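Local structure of polyguluronate lyase (Corynebacterium sp., 1UAI) at residues Q9-T14 against V214-L219; W44-A49 against G53-A58; V125-L130 against Y136-D141; S134-I137 against T143-K146. The protein probably cleaves the poly(alpha-L-guluronate) stretches of alginate as a lyase, and folds as a jellyroll beta-sandwich. All blocks are in the same frame, centred on the assembly; numbering follows the deposited sequence.

Contact 1: residues Q9-T14 against V214-L219; sequences QQLDLT and VSLYKL
L11 hangs from the N-terminal loop over L216 and L219 of strand 214-219, joining the loop to an inner strand of one sheet of the jellyroll beta-sandwich. The apolar part of the contact is made by the two methyl branches of L11, which have separate targets. CD1 meets the end of L216, 3.7 Å from L216 CD2, and the two side chains cross at about a right angle. CD2 lies against main chain instead: L11 CD2 is 3.7 Å from Y217 O, and it also comes within 4.3 Å of L219 CB. The torsion of L11 (CG anti to the carbonyl carbon, chi1 -56°) carries both methyls toward the strand, while V54 of the adjoining strand and L75 of the opposite sheet line the same apolar region.

The backbone Y217-K218 forms a classic beta bulge, both residues facing R100 of the neighbouring strand 95-105. Polar contact between loop and strand runs through water. One water lies between Q10 O and Y217 O, though it has more acceptors in reach than protons, so not every bond can be made at once. Two others converge on L219 O: the first donates to both D12 O and L219 O, and the second accepts from D12 N while donating to L219 O at 2.9 Å from that oxygen.

Within the loop, D12 closes an Asx turn, its carboxylate gripped twice by T14. D12 OD1 takes T14 N at 3.0 Å, nearly along its C-O axis, and T14 OG1 at 2.7 Å on the syn lone pair.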
loop_
_atom_site.group_PDB
_atom_site.type_symbol
_atom_site.label_atom_id
_atom_site.label_comp_id
_atom_site.label_asym_id
_atom_site.label_seq_id
_atom_site.Cartn_x
_atom_site.Cartn_y
_atom_site.Cartn_z
ATOM N N GLN A 9 -14.545 4.495 8.488
ATOM C CA GLN A 9 -14.836 4.832 9.880
ATOM C C GLN A 9 -13.604 4.583 10.750
ATOM O O GLN A 9 -13.542 5.033 11.892
ATOM C CB GLN A 9 -16.005 3.995 10.409
ATOM C CG GLN A 9 -17.312 4.207 9.665
ATOM C CD GLN A 9 -18.425 3.308 10.165
ATOM O OE1 GLN A 9 -18.228 2.113 10.365
ATOM N NE2 GLN A 9 -19.610 3.881 10.356
ATOM N N GLN A 10 -12.626 3.867 10.201
ATOM C CA GLN A 10 -11.387 3.540 10.911
ATOM C C GLN A 10 -10.240 4.488 10.565
ATOM O O GLN A 10 -9.380 4.772 11.403
ATOM C CB GLN A 10 -10.960 2.110 10.577
ATOM C CG GLN A 10 -11.831 1.024 11.180
ATOM C CD GLN A 10 -11.673 0.927 12.683
ATOM O OE1 GLN A 10 -10.566 1.037 13.207
ATOM N NE2 GLN A 10 -12.780 0.704 13.385
ATOM N N LEU A 11 -10.220 4.954 9.320
ATOM C CA LEU A 11 -9.190 5.866 8.829
ATOM C C LEU A 11 -9.880 7.003 8.092
ATOM O O LEU A 11 -11.003 6.837 7.620
ATOM C CB LEU A 11 -8.267 5.141 7.846
ATOM C CG LEU A 11 -7.568 3.868 8.326
ATOM C CD1 LEU A 11 -6.894 3.185 7.146
ATOM C CD2 LEU A 11 -6.551 4.210 9.405
ATOM N N ASP A 12 -9.222 8.155 7.999
ATOM C CA ASP A 12 -9.799 9.279 7.272
ATOM C C ASP A 12 -9.456 9.041 5.806
ATOM O O ASP A 12 -8.342 9.323 5.363
ATOM C CB ASP A 12 -9.201 10.611 7.733
ATOM C CG ASP A 12 -9.885 11.804 7.091
ATOM O OD1 ASP A 12 -10.557 11.611 6.055
ATOM O OD2 ASP A 12 -9.751 12.933 7.613
ATOM N N LEU A 13 -10.418 8.509 5.062
ATOM C CA LEU A 13 -10.212 8.203 3.653
ATOM C C LEU A 13 -10.654 9.310 2.703
ATOM O O LEU A 13 -10.766 9.087 1.498
ATOM C CB LEU A 13 -10.931 6.898 3.296
ATOM C CG LEU A 13 -10.479 5.664 4.081
ATOM C CD1 LEU A 13 -11.236 4.444 3.580
ATOM C CD2 LEU A 13 -8.978 5.465 3.917
ATOM N N THR A 14 -10.880 10.504 3.238
ATOM C CA THR A 14 -11.317 11.633 2.424
ATOM C C THR A 14 -10.456 11.856 1.183
ATOM O O THR A 14 -10.977 11.966 0.068
ATOM C CB THR A 14 -11.327 12.932 3.248
ATOM O OG1 THR A 14 -12.257 12.801 4.330
ATOM C CG2 THR A 14 -11.732 14.116 2.380
ATOM N N VAL A 214 -2.703 -7.122 4.364
ATOM C CA VAL A 214 -2.118 -6.089 5.205
ATOM C C VAL A 214 -3.245 -5.416 5.987
ATOM O O VAL A 214 -4.344 -5.230 5.464
ATOM C CB VAL A 214 -1.413 -5.003 4.351
ATOM C CG1 VAL A 214 -0.991 -3.833 5.225
ATOM C CG2 VAL A 214 -0.210 -5.594 3.640
ATOM N N SER A 215 -2.972 -5.068 7.239
ATOM C CA SER A 215 -3.942 -4.367 8.072
ATOM C C SER A 215 -3.358 -2.987 8.344
ATOM O O SER A 215 -2.210 -2.861 8.776
ATOM C CB SER A 215 -4.182 -5.110 9.388
ATOM O OG SER A 215 -4.954 -6.280 9.178
ATOM N N LEU A 216 -4.155 -1.960 8.073
ATOM C CA LEU A 216 -3.741 -0.575 8.249
ATOM C C LEU A 216 -4.470 0.029 9.446
ATOM O O LEU A 216 -5.700 0.087 9.476
ATOM C CB LEU A 216 -4.063 0.195 6.969
ATOM C CG LEU A 216 -3.490 1.594 6.752
ATOM C CD1 LEU A 216 -1.976 1.567 6.877
ATOM C CD2 LEU A 216 -3.899 2.085 5.369
ATOM N N TYR A 217 -3.690 0.488 10.420
ATOM C CA TYR A 217 -4.211 1.041 11.667
ATOM C C TYR A 217 -4.162 2.555 11.800
ATOM O O TYR A 217 -4.952 3.142 12.540
ATOM C CB TYR A 217 -3.463 0.390 12.829
ATOM C CG TYR A 217 -3.730 -1.091 12.903
ATOM C CD1 TYR A 217 -4.932 -1.561 13.422
ATOM C CD2 TYR A 217 -2.826 -2.019 12.381
ATOM C CE1 TYR A 217 -5.240 -2.909 13.420
ATOM C CE2 TYR A 217 -3.127 -3.385 12.373
ATOM C CZ TYR A 217 -4.341 -3.816 12.895
ATOM O OH TYR A 217 -4.686 -5.148 12.878
ATOM N N LYS A 218 -3.228 3.179 11.098
ATOM C CA LYS A 218 -3.083 4.626 11.129
ATOM C C LYS A 218 -2.611 5.033 9.743
ATOM O O LYS A 218 -1.807 4.331 9.133
ATOM C CB LYS A 218 -2.048 5.019 12.183
ATOM C CG LYS A 218 -2.099 6.463 12.637
ATOM C CD LYS A 218 -1.203 6.645 13.854
ATOM C CE LYS A 218 -1.425 7.981 14.533
ATOM N NZ LYS A 218 -0.634 8.069 15.791
ATOM N N LEU A 219 -3.122 6.154 9.246
ATOM C CA LEU A 219 -2.753 6.652 7.924
ATOM C C LEU A 219 -2.878 8.166 7.934
ATOM O O LEU A 219 -3.983 8.706 8.019
ATOM C CB LEU A 219 -3.677 6.064 6.856
ATOM C CG LEU A 219 -3.395 6.495 5.415
ATOM C CD1 LEU A 219 -2.010 6.018 4.984
ATOM C CD2 LEU A 219 -4.466 5.921 4.500
HETATM O O HOH W 1 -7.637 2.524 12.407
HETATM O O HOH W 2 -5.562 9.607 5.814
HETATM O O HOH W 3 -6.654 8.487 9.226
#

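Contact 2: residues W44-A49 against G53-A58; sequences WFQVNA and GVQFRA
Q46 and Q55 face each other as a hydrogen-bonded antiparallel pair: Q55 N donates to Q46 O at 2.7 Å and Q46 N returns a longer bond to Q55 O. R57 N to W44 O and N48 N to G53 O extend the ladder to both ends. At the turn N48 OD1 is shared, accepting from G53 N at 3.2 Å, a donor that stands above the carbonyl plane rather than on a lone pair, and also from T52 N.

Beside the Q46-Q55 pair the two side chains run side by side, their amides stacked with planes 22° apart and Q46 CD 3.7 Å from Q55 NE2. Each amide is pinned by a main-chain oxygen: Q46 NE2 by V47 O, Q55 NE2 by P43 O. A water links Q55 OE1 to A49 N.

Further out, the W44 ring turns its edge to R57 O, with W44 CE3 3.3 Å from that buried oxygen, which has no hydrogen-bonding partner in the model. W44 CZ3 rests 3.8 Å from R57 CD, and the guanidinium goes on to Q213 and Y211. On the other face F45 and F56 lie alongside, F45 CD1 3.5 Å from F56 CE1, with ring planes oblique at 49°. The strand axes, 155° apart, describe a beta hairpin whose first strand, 45-47, is the outermost on one side of a jellyroll sheet.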
loop_
_atom_site.group_PDB
_atom_site.type_symbol
_atom_site.label_atom_id
_atom_site.label_comp_id
_atom_site.label_asym_id
_atom_site.label_seq_id
_atom_site.Cartn_x
_atom_site.Cartn_y
_atom_site.Cartn_z
ATOM N N TRP A 44 -11.656 -8.422 0.719
ATOM C CA TRP A 44 -10.636 -7.564 0.118
ATOM C C TRP A 44 -10.408 -6.181 0.708
ATOM O O TRP A 44 -9.275 -5.700 0.736
ATOM C CB TRP A 44 -10.920 -7.413 -1.379
ATOM C CG TRP A 44 -11.515 -8.639 -1.990
ATOM C CD1 TRP A 44 -12.740 -8.747 -2.576
ATOM C CD2 TRP A 44 -10.932 -9.948 -2.034
ATOM N NE1 TRP A 44 -12.962 -10.042 -2.981
ATOM C CE2 TRP A 44 -11.867 -10.800 -2.660
ATOM C CE3 TRP A 44 -9.711 -10.483 -1.601
ATOM C CZ2 TRP A 44 -11.621 -12.163 -2.865
ATOM C CZ3 TRP A 44 -9.465 -11.838 -1.806
ATOM C CH2 TRP A 44 -10.418 -12.661 -2.432
ATOM N N PHE A 45 -11.477 -5.537 1.160
ATOM C CA PHE A 45 -11.394 -4.188 1.708
ATOM C C PHE A 45 -12.526 -4.051 2.717
ATOM O O PHE A 45 -13.668 -3.779 2.350
ATOM C CB PHE A 45 -11.559 -3.178 0.569
ATOM C CG PHE A 45 -11.527 -1.745 1.011
ATOM C CD1 PHE A 45 -10.362 -1.184 1.525
ATOM C CD2 PHE A 45 -12.661 -0.946 0.894
ATOM C CE1 PHE A 45 -10.328 0.155 1.916
ATOM C CE2 PHE A 45 -12.637 0.392 1.283
ATOM C CZ PHE A 45 -11.467 0.942 1.794
ATOM N N GLN A 46 -12.198 -4.227 3.991
ATOM C CA GLN A 46 -13.201 -4.185 5.044
ATOM C C GLN A 46 -12.565 -3.823 6.374
ATOM O O GLN A 46 -11.345 -3.821 6.510
ATOM C CB GLN A 46 -13.827 -5.574 5.193
ATOM C CG GLN A 46 -12.798 -6.623 5.628
ATOM C CD GLN A 46 -13.417 -7.941 6.044
ATOM O OE1 GLN A 46 -13.778 -8.768 5.206
ATOM N NE2 GLN A 46 -13.548 -8.143 7.351
ATOM N N VAL A 47 -13.400 -3.508 7.356
ATOM C CA VAL A 47 -12.890 -3.246 8.695
ATOM C C VAL A 47 -12.524 -4.650 9.179
ATOM O O VAL A 47 -13.227 -5.613 8.863
ATOM C CB VAL A 47 -13.979 -2.668 9.625
ATOM C CG1 VAL A 47 -13.451 -2.569 11.053
ATOM C CG2 VAL A 47 -14.412 -1.300 9.130
ATOM N N ASN A 48 -11.429 -4.790 9.917
ATOM C CA ASN A 48 -11.073 -6.118 10.394
ATOM C C ASN A 48 -12.064 -6.586 11.459
ATOM O O ASN A 48 -12.824 -5.788 12.009
ATOM C CB ASN A 48 -9.630 -6.153 10.923
ATOM C CG ASN A 48 -9.372 -5.150 12.030
ATOM O OD1 ASN A 48 -10.283 -4.486 12.518
ATOM N ND2 ASN A 48 -8.113 -5.042 12.437
ATOM N N ALA A 49 -12.070 -7.888 11.728
ATOM C CA ALA A 49 -12.983 -8.469 12.707
ATOM C C ALA A 49 -12.892 -7.811 14.082
ATOM O O ALA A 49 -13.903 -7.653 14.766
ATOM C CB ALA A 49 -12.729 -9.970 12.830
ATOM N N GLY A 53 -8.870 -1.654 12.648
ATOM C CA GLY A 53 -8.216 -1.124 11.468
ATOM C C GLY A 53 -8.850 -1.619 10.186
ATOM O O GLY A 53 -9.936 -2.202 10.199
ATOM N N VAL A 54 -8.163 -1.386 9.074
ATOM C CA VAL A 54 -8.663 -1.792 7.771
ATOM C C VAL A 54 -7.882 -2.965 7.202
ATOM O O VAL A 54 -6.652 -2.939 7.127
ATOM C CB VAL A 54 -8.601 -0.618 6.765
ATOM C CG1 VAL A 54 -9.125 -1.061 5.402
ATOM C CG2 VAL A 54 -9.410 0.557 7.295
ATOM N N GLN A 55 -8.620 -3.994 6.809
ATOM C CA GLN A 55 -8.043 -5.188 6.212
ATOM C C GLN A 55 -8.032 -5.058 4.692
ATOM O O GLN A 55 -9.070 -4.798 4.077
ATOM C CB GLN A 55 -8.869 -6.413 6.613
ATOM C CG GLN A 55 -8.545 -7.685 5.846
ATOM C CD GLN A 55 -9.348 -8.866 6.347
ATOM O OE1 GLN A 55 -9.256 -9.232 7.518
ATOM N NE2 GLN A 55 -10.147 -9.463 5.470
ATOM N N PHE A 56 -6.848 -5.221 4.105
ATOM C CA PHE A 56 -6.662 -5.175 2.656
ATOM C C PHE A 56 -6.156 -6.557 2.260
ATOM O O PHE A 56 -5.149 -7.026 2.798
ATOM C CB PHE A 56 -5.593 -4.155 2.267
ATOM C CG PHE A 56 -5.981 -2.728 2.511
ATOM C CD1 PHE A 56 -6.608 -1.985 1.517
ATOM C CD2 PHE A 56 -5.673 -2.111 3.718
ATOM C CE1 PHE A 56 -6.918 -0.641 1.720
ATOM C CE2 PHE A 56 -5.979 -0.769 3.932
ATOM C CZ PHE A 56 -6.601 -0.031 2.929
ATOM N N ARG A 57 -6.842 -7.209 1.329
ATOM C CA ARG A 57 -6.431 -8.535 0.885
ATOM C C ARG A 57 -6.465 -8.630 -0.633
ATOM O O ARG A 57 -7.404 -8.154 -1.268
ATOM C CB ARG A 57 -7.348 -9.611 1.480
ATOM C CG ARG A 57 -6.954 -11.035 1.089
ATOM C CD ARG A 57 -7.932 -12.084 1.609
ATOM N NE ARG A 57 -8.016 -12.089 3.066
ATOM C CZ ARG A 57 -8.749 -12.948 3.767
ATOM N NH1 ARG A 57 -9.461 -13.877 3.140
ATOM N NH2 ARG A 57 -8.777 -12.875 5.091
ATOM N N ALA A 58 -5.428 -9.236 -1.205
ATOM C CA ALA A 58 -5.339 -9.436 -2.647
ATOM C C ALA A 58 -4.741 -10.816 -2.901
ATOM O O ALA A 58 -3.596 -11.090 -2.531
ATOM C CB ALA A 58 -4.476 -8.354 -3.290
HETATM O O HOH W 4 -10.933 -9.721 9.751
#

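Contact 3: residues V125-L130 against Y136-D141; sequences VTVFRL and YITKGD
T138 presses its side chain into V127 on the facing strand, and its CB and two branches each meet something different. CB sits near the V127 backbone, with T138 CB 4.0 Å from V127 O. OG1, placed between the backbone N and the carbonyl carbon (chi1 68°), accepts from V127 N at 2.8 Å, a bond bent to 145° at the hydrogen. CG2 takes the apolar side, T138 CG2 lying 3.7 Å from V127 CG2 and 3.8 Å from R129 CB.

That hydroxyl stands in for a main-chain acceptor. T138 N still donates to V127 O, but V127 N and T138 O are 4.1 Å apart, too far for the usual return bond. The carbonyl is used by another side chain: T126 OG1 donates to T138 O at 2.8 Å. Two threonine hydroxyls thus bridge a locally opened ladder, which has regular bonds at R129-Y136 and ends with G140 N on V125 O.

On the opposite face, I137 lies beside F128, pointing the same way, and places its CD1 over the F128 ring. This CD1 is 3.4 Å from the ring centroid and 10° off the normal, a CH-pi contact, while I137 CG2 touches T126 OG1.

The pair is a beta hairpin, its axes close to antiparallel. Strand 112-119 flanks the first strand, where V125 and T126 bulge against I118, and strand 144-149 flanks the second. F128 and I137 face V171 of the other sheet, F128 also meeting F99 and F162 edge-to-face; R129 leads elsewhere, to a salt bridge with E131.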
loop_
_atom_site.group_PDB
_atom_site.type_symbol
_atom_site.label_atom_id
_atom_site.label_comp_id
_atom_site.label_asym_id
_atom_site.label_seq_id
_atom_site.Cartn_x
_atom_site.Cartn_y
_atom_site.Cartn_z
ATOM N N VAL A 125 8.718 4.356 -6.722
ATOM C CA VAL A 125 9.966 5.026 -6.374
ATOM C C VAL A 125 10.659 4.305 -5.221
ATOM O O VAL A 125 11.848 3.999 -5.291
ATOM C CB VAL A 125 9.689 6.499 -5.999
ATOM C CG1 VAL A 125 10.984 7.209 -5.641
ATOM C CG2 VAL A 125 9.002 7.202 -7.164
ATOM N N THR A 126 9.906 4.046 -4.161
ATOM C CA THR A 126 10.412 3.333 -2.994
ATOM C C THR A 126 9.194 2.793 -2.261
ATOM O O THR A 126 8.185 3.487 -2.126
ATOM C CB THR A 126 11.241 4.257 -2.063
ATOM O OG1 THR A 126 11.584 3.544 -0.869
ATOM C CG2 THR A 126 10.468 5.513 -1.702
ATOM N N VAL A 127 9.278 1.544 -1.813
ATOM C CA VAL A 127 8.159 0.913 -1.126
ATOM C C VAL A 127 8.625 0.045 0.040
ATOM O O VAL A 127 9.808 -0.290 0.148
ATOM C CB VAL A 127 7.345 -0.001 -2.104
ATOM C CG1 VAL A 127 7.206 0.663 -3.463
ATOM C CG2 VAL A 127 8.020 -1.358 -2.251
ATOM N N PHE A 128 7.681 -0.291 0.917
ATOM C CA PHE A 128 7.931 -1.187 2.044
ATOM C C PHE A 128 7.522 -2.543 1.476
ATOM O O PHE A 128 6.346 -2.772 1.167
ATOM C CB PHE A 128 7.052 -0.823 3.243
ATOM C CG PHE A 128 7.595 0.306 4.082
ATOM C CD1 PHE A 128 8.103 0.058 5.356
ATOM C CD2 PHE A 128 7.585 1.615 3.609
ATOM C CE1 PHE A 128 8.593 1.098 6.147
ATOM C CE2 PHE A 128 8.073 2.662 4.393
ATOM C CZ PHE A 128 8.577 2.401 5.662
ATOM N N ARG A 129 8.502 -3.428 1.335
ATOM C CA ARG A 129 8.295 -4.735 0.733
ATOM C C ARG A 129 8.712 -5.888 1.637
ATOM O O ARG A 129 9.866 -5.969 2.064
ATOM C CB ARG A 129 9.091 -4.794 -0.576
ATOM C CG ARG A 129 9.020 -6.112 -1.328
ATOM C CD ARG A 129 9.980 -6.121 -2.517
ATOM N NE ARG A 129 9.881 -7.366 -3.273
ATOM C CZ ARG A 129 9.230 -7.499 -4.425
ATOM N NH1 ARG A 129 8.622 -6.459 -4.979
ATOM N NH2 ARG A 129 9.160 -8.688 -5.011
ATOM N N LEU A 130 7.773 -6.785 1.919
ATOM C CA LEU A 130 8.067 -7.945 2.748
ATOM C C LEU A 130 8.235 -9.190 1.884
ATOM O O LEU A 130 7.428 -9.451 0.988
ATOM C CB LEU A 130 6.941 -8.201 3.758
ATOM C CG LEU A 130 7.118 -9.432 4.660
ATOM C CD1 LEU A 130 8.327 -9.229 5.567
ATOM C CD2 LEU A 130 5.865 -9.663 5.492
ATOM N N TYR A 136 12.007 -5.018 3.514
ATOM C CA TYR A 136 12.923 -4.118 2.824
ATOM C C TYR A 136 12.296 -2.789 2.464
ATOM O O TYR A 136 11.073 -2.667 2.358
ATOM C CB TYR A 136 13.359 -4.714 1.486
ATOM C CG TYR A 136 14.031 -6.053 1.547
ATOM C CD1 TYR A 136 15.414 -6.152 1.632
ATOM C CD2 TYR A 136 13.285 -7.228 1.490
ATOM C CE1 TYR A 136 16.043 -7.390 1.650
ATOM C CE2 TYR A 136 13.902 -8.469 1.512
ATOM C CZ TYR A 136 15.280 -8.544 1.590
ATOM O OH TYR A 136 15.893 -9.777 1.595
ATOM N N ILE A 137 13.165 -1.803 2.273
ATOM C CA ILE A 137 12.764 -0.504 1.758
ATOM C C ILE A 137 13.444 -0.591 0.394
ATOM O O ILE A 137 14.664 -0.779 0.304
ATOM C CB ILE A 137 13.352 0.692 2.526
ATOM C CG1 ILE A 137 12.848 0.693 3.969
ATOM C CG2 ILE A 137 12.971 1.992 1.807
ATOM C CD1 ILE A 137 11.353 0.657 4.098
ATOM N N THR A 138 12.656 -0.489 -0.666
ATOM C CA THR A 138 13.184 -0.600 -2.015
ATOM C C THR A 138 13.613 0.742 -2.588
ATOM O O THR A 138 13.382 1.794 -1.995
ATOM C CB THR A 138 12.126 -1.189 -2.953
ATOM O OG1 THR A 138 11.067 -0.238 -3.114
ATOM C CG2 THR A 138 11.554 -2.480 -2.375
ATOM N N LYS A 139 14.260 0.684 -3.747
ATOM C CA LYS A 139 14.689 1.873 -4.470
ATOM C C LYS A 139 14.550 1.513 -5.938
ATOM O O LYS A 139 15.363 0.763 -6.481
ATOM C CB LYS A 139 16.144 2.241 -4.165
ATOM C CG LYS A 139 16.601 3.494 -4.907
ATOM C CD LYS A 139 18.064 3.810 -4.648
ATOM C CE LYS A 139 18.506 5.042 -5.423
ATOM N NZ LYS A 139 18.355 4.865 -6.893
ATOM N N GLY A 140 13.510 2.033 -6.576
ATOM C CA GLY A 140 13.295 1.718 -7.975
ATOM C C GLY A 140 13.161 0.215 -8.145
ATOM O O GLY A 140 12.437 -0.439 -7.393
ATOM N N ASP A 141 13.874 -0.340 -9.121
ATOM C CA ASP A 141 13.815 -1.773 -9.386
ATOM C C ASP A 141 14.605 -2.629 -8.402
ATOM O O ASP A 141 14.569 -3.855 -8.490
ATOM C CB ASP A 141 14.301 -2.073 -10.806
ATOM C CG ASP A 141 13.469 -1.387 -11.864
ATOM O OD1 ASP A 141 12.225 -1.429 -11.760
ATOM O OD2 ASP A 141 14.058 -0.813 -12.804
#

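Contact 4: residues S134-I137 against T143-K146; sequences SLYI and THHK
Y136 and H144 lay their rings face to face in an offset stack, planes 18° apart and centroids separated by 4.3 Å. The overlap is partial: the imidazole brings its CD2 over one face of the phenol, displaced toward the rim, so that H144 CD2 is 3.5 Å from Y136 CZ. The far face of the imidazole carries T143 OG1, so this ring is sandwiched between the tyrosine and its own neighbour in sequence. Its rotation is further fixed by H144 NE2, hydrogen-bonded to E131 OE1.

H145 is turned differently. With CG anti to the backbone N (chi1 172°), it sets its ring edge-on to the I137 carbonyl, the oxygen lying in the ring plane, and H145 CB comes within 3.2 Å of I137 O. At the outer end H145 NE2 is hydrogen-bonded to T179.

Nearer the backbone, Y136 CB approaches T143 O at 3.5 Å, a buried oxygen without a hydrogen-bonding partner in the model. I137 and K146 exchange both main-chain bonds, I137 N to K146 O at 2.8 Å and K146 N to I137 O at 3.0 Å. This antiparallel pair, following the corners at T143 and H145, marks where the chain returns alongside strand 134-139 as a beta hairpin.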
loop_
_atom_site.group_PDB
_atom_site.type_symbol
_atom_site.label_atom_id
_atom_site.label_comp_id
_atom_site.label_asym_id
_atom_site.label_seq_id
_atom_site.Cartn_x
_atom_site.Cartn_y
_atom_site.Cartn_z
ATOM N N SER A 134 11.711 -11.071 5.800
ATOM C CA SER A 134 12.630 -9.983 5.502
ATOM C C SER A 134 11.892 -8.789 4.925
ATOM O O SER A 134 11.340 -8.854 3.825
ATOM C CB SER A 134 13.714 -10.447 4.527
ATOM O OG SER A 134 14.606 -11.350 5.157
ATOM N N LEU A 135 11.880 -7.705 5.692
ATOM C CA LEU A 135 11.226 -6.467 5.291
ATOM C C LEU A 135 12.277 -5.529 4.711
ATOM O O LEU A 135 13.307 -5.274 5.339
ATOM C CB LEU A 135 10.559 -5.812 6.501
ATOM C CG LEU A 135 9.896 -4.455 6.263
ATOM C CD1 LEU A 135 8.781 -4.587 5.233
ATOM C CD2 LEU A 135 9.357 -3.924 7.578
ATOM N N TYR A 136 12.007 -5.018 3.514
ATOM C CA TYR A 136 12.923 -4.118 2.824
ATOM C C TYR A 136 12.296 -2.789 2.464
ATOM O O TYR A 136 11.073 -2.667 2.358
ATOM C CB TYR A 136 13.359 -4.714 1.486
ATOM C CG TYR A 136 14.031 -6.053 1.547
ATOM C CD1 TYR A 136 15.414 -6.152 1.632
ATOM C CD2 TYR A 136 13.285 -7.228 1.490
ATOM C CE1 TYR A 136 16.043 -7.390 1.650
ATOM C CE2 TYR A 136 13.902 -8.469 1.512
ATOM C CZ TYR A 136 15.280 -8.544 1.590
ATOM O OH TYR A 136 15.893 -9.777 1.595
ATOM N N ILE A 137 13.165 -1.803 2.273
ATOM C CA ILE A 137 12.764 -0.504 1.758
ATOM C C ILE A 137 13.444 -0.591 0.394
ATOM O O ILE A 137 14.664 -0.779 0.304
ATOM C CB ILE A 137 13.352 0.692 2.526
ATOM C CG1 ILE A 137 12.848 0.693 3.969
ATOM C CG2 ILE A 137 12.971 1.992 1.807
ATOM C CD1 ILE A 137 11.353 0.657 4.098
ATOM N N THR A 143 14.670 -4.346 -5.352
ATOM C CA THR A 143 13.777 -4.844 -4.310
ATOM C C THR A 143 14.458 -5.067 -2.962
ATOM O O THR A 143 13.777 -5.233 -1.949
ATOM C CB THR A 143 13.128 -6.182 -4.726
ATOM O OG1 THR A 143 14.157 -7.153 -4.958
ATOM C CG2 THR A 143 12.298 -6.012 -5.991
ATOM N N HIS A 144 15.790 -5.075 -2.949
ATOM C CA HIS A 144 16.546 -5.304 -1.718
ATOM C C HIS A 144 17.453 -4.131 -1.340
ATOM O O HIS A 144 18.466 -4.314 -0.667
ATOM C CB HIS A 144 17.400 -6.568 -1.862
ATOM C CG HIS A 144 16.606 -7.829 -2.013
ATOM N ND1 HIS A 144 17.181 -9.026 -2.381
ATOM C CD2 HIS A 144 15.287 -8.085 -1.835
ATOM C CE1 HIS A 144 16.253 -9.965 -2.423
ATOM N NE2 HIS A 144 15.094 -9.420 -2.098
ATOM N N HIS A 145 17.083 -2.928 -1.764
ATOM C CA HIS A 145 17.875 -1.734 -1.480
ATOM C C HIS A 145 18.353 -1.652 -0.029
ATOM O O HIS A 145 19.540 -1.448 0.231
ATOM C CB HIS A 145 17.062 -0.491 -1.839
ATOM C CG HIS A 145 17.698 0.792 -1.406
ATOM N ND1 HIS A 145 18.842 1.295 -1.989
ATOM C CD2 HIS A 145 17.356 1.666 -0.430
ATOM C CE1 HIS A 145 19.177 2.424 -1.389
ATOM N NE2 HIS A 145 18.292 2.670 -0.440
ATOM N N LYS A 146 17.429 -1.810 0.912
ATOM C CA LYS A 146 17.771 -1.757 2.327
ATOM C C LYS A 146 16.952 -2.751 3.133
ATOM O O LYS A 146 15.724 -2.690 3.148
ATOM C CB LYS A 146 17.543 -0.345 2.883
ATOM C CG LYS A 146 17.587 -0.242 4.410
ATOM C CD LYS A 146 18.948 -0.592 4.991
ATOM C CE LYS A 146 18.923 -0.466 6.509
ATOM N NZ LYS A 146 20.239 -0.781 7.127
#

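In the fold
From the N terminus, residues 9-14 open the longest loop, which contact 1 closes only near the C terminus; the other three contacts nest inside it. Contact 2 closes first, a short hairpin at the edge of the seven-stranded sheet. Its strand 54-59 pairs with 211-223, so contacts 1 and 2 touch, as at L216 N and V54 O, 2.8 Å apart. Contacts 3 and 4 follow in series after contact 2. They form consecutive hairpins sharing strand 134-139, with Y136 and I137 common to both, in the ten-stranded sheet. Their centres lie across the middle of the chain from contacts 1 and 2, about 21 to 24 Å away.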